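Local coordinates for protein folylpolyglutamate synthase (FolC) (Helicobacter pylori, PDB 6K8C) that probably adds glutamate to dihydropteroate to make dihydrofolate, and then lengthens the glutamate tail of reduced folates in further ATP-dependent steps, at residues Q33-F38 with L128-A133; L139-G144 with N153-T158; L322-L327 with K351-T356. All blocks are in the same frame, centred on the assembly; numbering follows the deposited sequence.

Contact 1. Residues Q33-F38 with L128-A133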
loop_
_atom_site.group_PDB
_atom_site.type_symbol
_atom_site.label_atom_id
_atom_site.label_comp_id
_atom_site.label_asym_id
_atom_site.label_seq_id
_atom_site.Cartn_x
_atom_site.Cartn_y
_atom_site.Cartn_z
ATOM N N GLN A 33 -18.858 10.246 13.781
ATOM C CA GLN A 33 -20.219 9.874 14.148
ATOM C C GLN A 33 -20.567 8.478 13.643
ATOM O O GLN A 33 -21.195 7.693 14.365
ATOM C CB GLN A 33 -21.198 10.914 13.600
ATOM C CG GLN A 33 -22.642 10.690 13.986
ATOM C CD GLN A 33 -23.579 11.649 13.274
ATOM O OE1 GLN A 33 -23.140 12.556 12.565
ATOM N NE2 GLN A 33 -24.879 11.450 13.456
ATOM N N ILE A 34 -20.170 8.150 12.408
ATOM C CA ILE A 34 -20.426 6.810 11.880
ATOM C C ILE A 34 -19.820 5.762 12.801
ATOM O O ILE A 34 -20.471 4.775 13.167
ATOM C CB ILE A 34 -19.873 6.670 10.447
ATOM C CG1 ILE A 34 -20.725 7.446 9.442
ATOM C CG2 ILE A 34 -19.814 5.194 10.039
ATOM C CD1 ILE A 34 -20.054 7.601 8.085
ATOM N N TYR A 35 -18.558 5.967 13.191
ATOM C CA TYR A 35 -17.850 4.954 13.968
ATOM C C TYR A 35 -18.460 4.796 15.355
ATOM O O TYR A 35 -18.561 3.677 15.871
ATOM C CB TYR A 35 -16.356 5.298 14.058
ATOM C CG TYR A 35 -15.549 4.181 14.674
ATOM C CD1 TYR A 35 -15.530 2.920 14.093
ATOM C CD2 TYR A 35 -14.842 4.370 15.855
ATOM C CE1 TYR A 35 -14.823 1.884 14.659
ATOM C CE2 TYR A 35 -14.120 3.332 16.428
ATOM C CZ TYR A 35 -14.118 2.094 15.821
ATOM O OH TYR A 35 -13.414 1.052 16.376
ATOM N N LYS A 36 -18.882 5.904 15.969
ATOM C CA LYS A 36 -19.555 5.825 17.263
ATOM C C LYS A 36 -20.822 4.986 17.165
ATOM O O LYS A 36 -21.085 4.135 18.023
ATOM C CB LYS A 36 -19.872 7.231 17.775
ATOM C CG LYS A 36 -19.548 7.447 19.250
ATOM C CD LYS A 36 -18.064 7.756 19.456
ATOM C CE LYS A 36 -17.770 8.177 20.893
ATOM N NZ LYS A 36 -16.528 8.995 20.996
ATOM N N ASP A 37 -21.610 5.200 16.107
ATOM C CA ASP A 37 -22.800 4.382 15.886
ATOM C C ASP A 37 -22.436 2.924 15.659
ATOM O O ASP A 37 -23.129 2.021 16.143
ATOM C CB ASP A 37 -23.591 4.909 14.690
ATOM C CG ASP A 37 -24.260 6.233 14.971
ATOM O OD1 ASP A 37 -24.092 6.764 16.088
ATOM O OD2 ASP A 37 -24.956 6.740 14.067
ATOM N N PHE A 38 -21.361 2.670 14.905
ATOM C CA PHE A 38 -20.932 1.294 14.675
ATOM C C PHE A 38 -20.625 0.592 15.991
ATOM O O PHE A 38 -21.036 -0.555 16.208
ATOM C CB PHE A 38 -19.700 1.250 13.759
ATOM C CG PHE A 38 -19.030 -0.099 13.728
ATOM C CD1 PHE A 38 -19.468 -1.081 12.858
ATOM C CD2 PHE A 38 -17.997 -0.397 14.601
ATOM C CE1 PHE A 38 -18.876 -2.327 12.842
ATOM C CE2 PHE A 38 -17.404 -1.642 14.595
ATOM C CZ PHE A 38 -17.836 -2.607 13.710
ATOM N N LEU A 128 -15.713 -2.439 7.187
ATOM C CA LEU A 128 -15.564 -3.841 6.822
ATOM C C LEU A 128 -14.307 -4.437 7.451
ATOM O O LEU A 128 -14.323 -5.580 7.927
ATOM C CB LEU A 128 -15.527 -3.989 5.300
ATOM C CG LEU A 128 -16.849 -3.833 4.542
ATOM C CD1 LEU A 128 -16.588 -3.777 3.046
ATOM C CD2 LEU A 128 -17.807 -4.964 4.890
ATOM N N ALA A 129 -13.211 -3.676 7.468
ATOM C CA ALA A 129 -11.987 -4.161 8.099
ATOM C C ALA A 129 -12.200 -4.422 9.586
ATOM O O ALA A 129 -11.767 -5.455 10.111
ATOM C CB ALA A 129 -10.848 -3.159 7.884
ATOM N N VAL A 130 -12.865 -3.497 10.282
ATOM C CA VAL A 130 -13.109 -3.681 11.711
ATOM C C VAL A 130 -14.009 -4.886 11.947
ATOM O O VAL A 130 -13.794 -5.660 12.888
ATOM C CB VAL A 130 -13.709 -2.405 12.326
ATOM C CG1 VAL A 130 -13.964 -2.602 13.829
ATOM C CG2 VAL A 130 -12.800 -1.218 12.076
ATOM N N MET A 131 -15.030 -5.067 11.102
ATOM C CA MET A 131 -15.903 -6.232 11.234
ATOM C C MET A 131 -15.117 -7.521 11.040
ATOM O O MET A 131 -15.266 -8.483 11.807
ATOM C CB MET A 131 -17.051 -6.150 10.223
ATOM C CG MET A 131 -18.199 -5.249 10.642
ATOM S SD MET A 131 -19.129 -5.888 12.056
ATOM C CE MET A 131 -19.796 -7.398 11.364
ATOM N N LEU A 132 -14.263 -7.555 10.016
ATOM C CA LEU A 132 -13.477 -8.748 9.734
ATOM C C LEU A 132 -12.452 -9.043 10.818
ATOM O O LEU A 132 -12.054 -10.202 10.967
ATOM C CB LEU A 132 -12.773 -8.599 8.389
ATOM C CG LEU A 132 -13.681 -8.597 7.165
ATOM C CD1 LEU A 132 -12.890 -8.216 5.926
ATOM C CD2 LEU A 132 -14.336 -9.953 6.993
ATOM N N ALA A 133 -12.022 -8.030 11.573
ATOM C CA ALA A 133 -10.986 -8.186 12.589
ATOM C C ALA A 133 -11.556 -8.349 13.994
ATOM O O ALA A 133 -10.806 -8.232 14.969
ATOM C CB ALA A 133 -10.029 -6.992 12.552
#
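A Met-aromatic contact between Phe38 and Met131, flanked by Val130, joins helix 28-41 to helix 121-132 in the Mur-ligase-like part of the enzyme. The helices run in nearly the same direction, their short segments inclined by 25° with axes 12.4 Å apart at closest approach. That spacing is too wide for small residues to bridge, so a long flat ring suits position 38. Phe38 points toward the other helix and carries CG anti to the backbone N (chi1 167°), which extends the ring across the gap and presents its far end, CE1, CZ and CE2, to the partner.

Two neighbouring residues receive it. Met131 brings its sulfur to the rim: SD is 3.7 Å from Phe38 CE1 and 4.9 Å from the ring centroid, 81° off the ring normal, and therefore beside the edge, where the positive rim of hydrogens can meet the polarisable sulfur. The bend of its chain at chi2 sets SD there, and CG also touches CE1. On the other corner, Val130 CG1 lies 3.7 Å from Phe38 CE2, approaching at a slant. The compact valine thus sets a branched methyl against the CE2 corner while the flexible methionine moulds itself to the edge. One turn earlier, Tyr35 adds a looser touch, its OH 4.5 Å from Val130 CG1.

Phe42 and Phe43 also meet the Phe38 ring, the latter edge-to-face, and Leu127 touches it too. Ala129, Leu132 and Ala133 turn to strand 76-79 instead. Helix 28-41 thereby adds a further layer outside helix 121-132, which itself belongs to the helix layer packed on the central sheet of the P-loop NTPase-like domain.

Contact 2. Residues L139-G144 with N153-T158; sequences LVLEAG and NALKKT
Leu155 meets Leu139 and Leu141 between strand 138-142 and the loop that carries the chain from it to strand 159-162, a parallel connection that passes strand 48-53 in the central sheet of the P-loop NTPase-like domain. The loop segment begins with Asn153 and Ala154, a short 3-10 turn that leads into Leu155; Asn153 directs its side chain to His51 and Ala187. Leu155 comes next, with an extended backbone, and is the one residue of this segment to reach the strand. It points toward the sheet, and with CG anti to its carbonyl carbon (chi1 -79°) it brings CD2 against the leucine side chains of the strand. After it the chain turns polar, as suits its more exposed course: Lys156 forms a long, weak ion pair with Glu44, Lys157 donates from NZ to Ala187 O, and Thr158 OG1 takes a weak hydrogen bond from Val49 N.

On the strand, Leu139 and Leu141 are two residues apart and so project from the same face, whereas Val140 between them packs on helix 58-70 across the sheet. Leucine is apolar and long enough to help span the 9.4 Å between Leu141 CA and Leu155 CA, and the fork of Leu139 lets its other methyl, CD1, touch Ala133 CB. Each strand leucine crosses Leu155 at about a right angle, and one methyl serves both: Leu155 CD2 lies 3.8 Å from Leu141 CD2 and 4.0 Å from Leu139 CD2.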
loop_
_atom_site.group_PDB
_atom_site.type_symbol
_atom_site.label_atom_id
_atom_site.label_comp_id
_atom_site.label_asym_id
_atom_site.label_seq_id
_atom_site.Cartn_x
_atom_site.Cartn_y
_atom_site.Cartn_z
ATOM N N LEU A 139 -4.712 -5.440 14.561
ATOM C CA LEU A 139 -5.260 -4.847 13.348
ATOM C C LEU A 139 -4.235 -3.843 12.836
ATOM O O LEU A 139 -3.980 -2.824 13.487
ATOM C CB LEU A 139 -6.606 -4.182 13.623
ATOM C CG LEU A 139 -7.202 -3.361 12.477
ATOM C CD1 LEU A 139 -7.398 -4.230 11.245
ATOM C CD2 LEU A 139 -8.512 -2.716 12.906
ATOM N N VAL A 140 -3.614 -4.156 11.703
ATOM C CA VAL A 140 -2.638 -3.277 11.065
ATOM C C VAL A 140 -3.404 -2.454 10.038
ATOM O O VAL A 140 -3.845 -2.977 9.011
ATOM C CB VAL A 140 -1.482 -4.061 10.428
ATOM C CG1 VAL A 140 -0.429 -3.095 9.868
ATOM C CG2 VAL A 140 -0.825 -4.979 11.460
ATOM N N LEU A 141 -3.559 -1.166 10.326
ATOM C CA LEU A 141 -4.525 -0.291 9.670
ATOM C C LEU A 141 -3.770 0.778 8.892
ATOM O O LEU A 141 -3.188 1.691 9.488
ATOM C CB LEU A 141 -5.444 0.338 10.718
ATOM C CG LEU A 141 -6.828 0.869 10.359
ATOM C CD1 LEU A 141 -7.766 -0.262 9.989
ATOM C CD2 LEU A 141 -7.371 1.653 11.540
ATOM N N GLU A 142 -3.787 0.671 7.571
ATOM C CA GLU A 142 -3.123 1.649 6.720
ATOM C C GLU A 142 -4.022 2.860 6.520
ATOM O O GLU A 142 -5.202 2.718 6.179
ATOM C CB GLU A 142 -2.784 1.019 5.372
ATOM C CG GLU A 142 -1.961 1.886 4.446
ATOM C CD GLU A 142 -1.727 1.207 3.115
ATOM O OE1 GLU A 142 -2.317 1.649 2.109
ATOM O OE2 GLU A 142 -0.966 0.218 3.079
ATOM N N ALA A 143 -3.469 4.048 6.732
ATOM C CA ALA A 143 -4.237 5.265 6.519
ATOM C C ALA A 143 -4.511 5.469 5.033
ATOM O O ALA A 143 -3.720 5.076 4.170
ATOM C CB ALA A 143 -3.495 6.476 7.088
ATOM N N GLY A 144 -5.655 6.069 4.740
ATOM C CA GLY A 144 -5.994 6.485 3.395
ATOM C C GLY A 144 -5.476 7.874 3.094
ATOM O O GLY A 144 -4.468 8.322 3.650
ATOM N N ASN A 153 -8.254 7.341 11.413
ATOM C CA ASN A 153 -7.913 8.109 12.607
ATOM C C ASN A 153 -8.923 7.940 13.734
ATOM O O ASN A 153 -8.600 8.254 14.885
ATOM C CB ASN A 153 -7.797 9.595 12.266
ATOM C CG ASN A 153 -6.399 9.985 11.868
ATOM O OD1 ASN A 153 -5.432 9.587 12.516
ATOM N ND2 ASN A 153 -6.280 10.765 10.796
ATOM N N ALA A 154 -10.137 7.473 13.434
ATOM C CA ALA A 154 -11.185 7.400 14.443
ATOM C C ALA A 154 -11.020 6.216 15.384
ATOM O O ALA A 154 -11.617 6.214 16.465
ATOM C CB ALA A 154 -12.561 7.332 13.771
ATOM N N LEU A 155 -10.238 5.214 15.003
ATOM C CA LEU A 155 -10.042 4.050 15.851
ATOM C C LEU A 155 -8.969 4.341 16.893
ATOM O O LEU A 155 -7.986 5.035 16.619
ATOM C CB LEU A 155 -9.651 2.837 15.002
ATOM C CG LEU A 155 -10.764 2.095 14.258
ATOM C CD1 LEU A 155 -11.273 2.903 13.075
ATOM C CD2 LEU A 155 -10.259 0.743 13.791
ATOM N N LYS A 156 -9.171 3.834 18.106
ATOM C CA LYS A 156 -8.144 3.980 19.128
ATOM C C LYS A 156 -6.916 3.178 18.720
ATOM O O LYS A 156 -7.024 2.061 18.207
ATOM C CB LYS A 156 -8.663 3.522 20.492
ATOM C CG LYS A 156 -9.423 4.603 21.253
ATOM C CD LYS A 156 -10.051 4.058 22.528
ATOM C CE LYS A 156 -11.220 4.921 22.981
ATOM N NZ LYS A 156 -11.927 4.325 24.150
ATOM N N LYS A 157 -5.743 3.757 18.930
ATOM C CA LYS A 157 -4.509 3.191 18.415
ATOM C C LYS A 157 -3.591 2.787 19.558
ATOM O O LYS A 157 -3.438 3.520 20.540
ATOM C CB LYS A 157 -3.794 4.179 17.488
ATOM C CG LYS A 157 -3.576 5.555 18.079
ATOM C CD LYS A 157 -2.779 6.428 17.128
ATOM C CE LYS A 157 -3.568 6.716 15.861
ATOM N NZ LYS A 157 -4.261 8.028 15.936
ATOM N N THR A 158 -3.000 1.605 19.424
ATOM C CA THR A 158 -1.916 1.195 20.307
ATOM C C THR A 158 -0.590 1.799 19.863
ATOM O O THR A 158 0.229 2.202 20.697
ATOM C CB THR A 158 -1.823 -0.330 20.320
ATOM O OG1 THR A 158 -3.110 -0.881 20.610
ATOM C CG2 THR A 158 -0.812 -0.810 21.350
#

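Contact 3. Residues L322-L327 with K351-T356; sequences LVLEIL and KGILET
Leu324 and Leu354 have the closest CA atoms of the two helical segments, 7.8 Å apart, and helix 320-327 meets helix 347-357 at this point. Leu324 points toward the partner helix, and its CD1 methyl does all the touching. It comes 3.8 Å from Leu354 CD2 and 4.1 Å from Ile353 CG2, reaching two adjacent residues at once. The second torsion of Leu324 (chi2 164°) sets CD1 anti to CA and so extends it toward the other helix, between the two neighbours.

Ile353 also faces the contact, but it answers with the short branch, CG2, set close to its own backbone; the two side chains cross at about a right angle. Leu354 leaves its helix to one side, and only its outer end turns in to meet Leu324. Isoleucine branches at CB and offers CG2 near the main chain, while leucine branches one carbon further out, at CG, so that CD2 of Leu354 can meet Leu324 in spite of its oblique start.

Leu350 and Leu357 touch Leu324 as well, so that it is set among residues i, i+3, i+4 and i+7 of helix 347-357, a knob in a hole. Leu354 also packs on Leu359 and Tyr361. The two helices follow successive parallel strands, 308-312 and 331-336, and their apolar packing is that of neighbouring helices in consecutive beta-alpha-beta units, here of the Mur ligase-type C-terminal domain.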
loop_
_atom_site.group_PDB
_atom_site.type_symbol
_atom_site.label_atom_id
_atom_site.label_comp_id
_atom_site.label_asym_id
_atom_site.label_seq_id
_atom_site.Cartn_x
_atom_site.Cartn_y
_atom_site.Cartn_z
ATOM N N LEU A 322 14.654 9.230 -14.647
ATOM C CA LEU A 322 15.575 8.291 -14.017
ATOM C C LEU A 322 15.039 6.866 -14.073
ATOM O O LEU A 322 15.790 5.921 -14.345
ATOM C CB LEU A 322 15.835 8.713 -12.572
ATOM C CG LEU A 322 16.826 7.860 -11.780
ATOM C CD1 LEU A 322 18.103 7.658 -12.578
ATOM C CD2 LEU A 322 17.116 8.500 -10.426
ATOM N N VAL A 323 13.740 6.694 -13.827
ATOM C CA VAL A 323 13.151 5.357 -13.833
ATOM C C VAL A 323 13.284 4.723 -15.212
ATOM O O VAL A 323 13.693 3.563 -15.347
ATOM C CB VAL A 323 11.687 5.428 -13.368
ATOM C CG1 VAL A 323 10.896 4.241 -13.887
ATOM C CG2 VAL A 323 11.632 5.514 -11.847
ATOM N N LEU A 324 12.968 5.486 -16.262
ATOM C CA LEU A 324 13.091 4.964 -17.619
ATOM C C LEU A 324 14.548 4.742 -18.004
ATOM O O LEU A 324 14.862 3.809 -18.755
ATOM C CB LEU A 324 12.409 5.912 -18.605
ATOM C CG LEU A 324 10.893 6.031 -18.403
ATOM C CD1 LEU A 324 10.337 7.252 -19.115
ATOM C CD2 LEU A 324 10.201 4.763 -18.882
ATOM N N GLU A 325 15.456 5.596 -17.518
ATOM C CA GLU A 325 16.875 5.377 -17.776
ATOM C C GLU A 325 17.354 4.078 -17.138
ATOM O O GLU A 325 18.149 3.338 -17.732
ATOM C CB GLU A 325 17.692 6.562 -17.263
ATOM C CG GLU A 325 19.165 6.482 -17.616
ATOM C CD GLU A 325 19.981 7.587 -16.970
ATOM O OE1 GLU A 325 20.013 7.662 -15.721
ATOM O OE2 GLU A 325 20.588 8.384 -17.715
ATOM N N ILE A 326 16.873 3.780 -15.932
ATOM C CA ILE A 326 17.241 2.531 -15.266
ATOM C C ILE A 326 16.710 1.329 -16.040
ATOM O O ILE A 326 17.400 0.313 -16.193
ATOM C CB ILE A 326 16.736 2.548 -13.810
ATOM C CG1 ILE A 326 17.604 3.486 -12.961
ATOM C CG2 ILE A 326 16.704 1.138 -13.222
ATOM C CD1 ILE A 326 16.904 4.003 -11.718
ATOM N N LEU A 327 15.483 1.430 -16.559
ATOM C CA LEU A 327 14.874 0.293 -17.239
ATOM C C LEU A 327 15.368 0.135 -18.670
ATOM O O LEU A 327 15.338 -0.980 -19.202
ATOM C CB LEU A 327 13.348 0.424 -17.234
ATOM C CG LEU A 327 12.696 0.233 -15.863
ATOM C CD1 LEU A 327 11.261 0.746 -15.857
ATOM C CD2 LEU A 327 12.752 -1.237 -15.482
ATOM N N LYS A 351 6.761 12.074 -23.963
ATOM C CA LYS A 351 7.375 11.771 -25.251
ATOM C C LYS A 351 8.764 12.386 -25.365
ATOM O O LYS A 351 9.654 11.797 -25.992
ATOM C CB LYS A 351 6.488 12.267 -26.393
ATOM C CG LYS A 351 5.308 11.364 -26.732
ATOM C CD LYS A 351 4.572 11.890 -27.963
ATOM C CE LYS A 351 3.499 10.921 -28.443
ATOM N NZ LYS A 351 2.648 11.515 -29.517
ATOM N N GLY A 352 8.967 13.564 -24.774
ATOM C CA GLY A 352 10.271 14.202 -24.844
ATOM C C GLY A 352 11.313 13.510 -23.992
ATOM O O GLY A 352 12.492 13.471 -24.358
ATOM N N ILE A 353 10.900 12.965 -22.846
ATOM C CA ILE A 353 11.820 12.185 -22.024
ATOM C C ILE A 353 12.256 10.934 -22.769
ATOM O O ILE A 353 13.444 10.587 -22.800
ATOM C CB ILE A 353 11.166 11.843 -20.674
ATOM C CG1 ILE A 353 10.917 13.120 -19.869
ATOM C CG2 ILE A 353 12.028 10.854 -19.890
ATOM C CD1 ILE A 353 9.987 12.931 -18.692
ATOM N N LEU A 354 11.299 10.244 -23.395
ATOM C CA LEU A 354 11.624 9.033 -24.137
ATOM C C LEU A 354 12.528 9.342 -25.318
ATOM O O LEU A 354 13.405 8.543 -25.665
ATOM C CB LEU A 354 10.334 8.346 -24.593
ATOM C CG LEU A 354 9.468 7.865 -23.427
ATOM C CD1 LEU A 354 8.019 7.689 -23.843
ATOM C CD2 LEU A 354 10.027 6.565 -22.858
ATOM N N GLU A 355 12.337 10.504 -25.946
ATOM C CA GLU A 355 13.207 10.886 -27.053
ATOM C C GLU A 355 14.610 11.227 -26.558
ATOM O O GLU A 355 15.602 10.831 -27.178
ATOM C CB GLU A 355 12.592 12.052 -27.827
ATOM C CG GLU A 355 11.557 11.608 -28.857
ATOM C CD GLU A 355 10.551 12.694 -29.198
ATOM O OE1 GLU A 355 10.887 13.888 -29.060
ATOM O OE2 GLU A 355 9.418 12.350 -29.606
ATOM N N THR A 356 14.714 11.942 -25.435
ATOM C CA THR A 356 16.025 12.183 -24.836
ATOM C C THR A 356 16.742 10.871 -24.545
ATOM O O THR A 356 17.957 10.757 -24.744
ATOM C CB THR A 356 15.880 13.000 -23.549
ATOM O OG1 THR A 356 15.353 14.297 -23.851
ATOM C CG2 THR A 356 17.227 13.148 -22.848
#

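In the fold
From the N terminus, helix 28-41 comes first, and contact 1 closes a long loop when helix 121-132 returns to it; the intervening chain includes strands 48-53 and 76-79. The chain then enters strand 138-142 directly, and contact 2 closes a short loop before strand 159-162. These two contacts follow in series yet adjoin in space, with centres 11 Å apart: Leu155 packs against both Tyr35 and Val130, joining the helical layer to the sheet. Contact 3 closes a third, separate loop in the C-terminal domain, with its centre about 45 Å from that of contact 1. None of the loops nests in or crosses another.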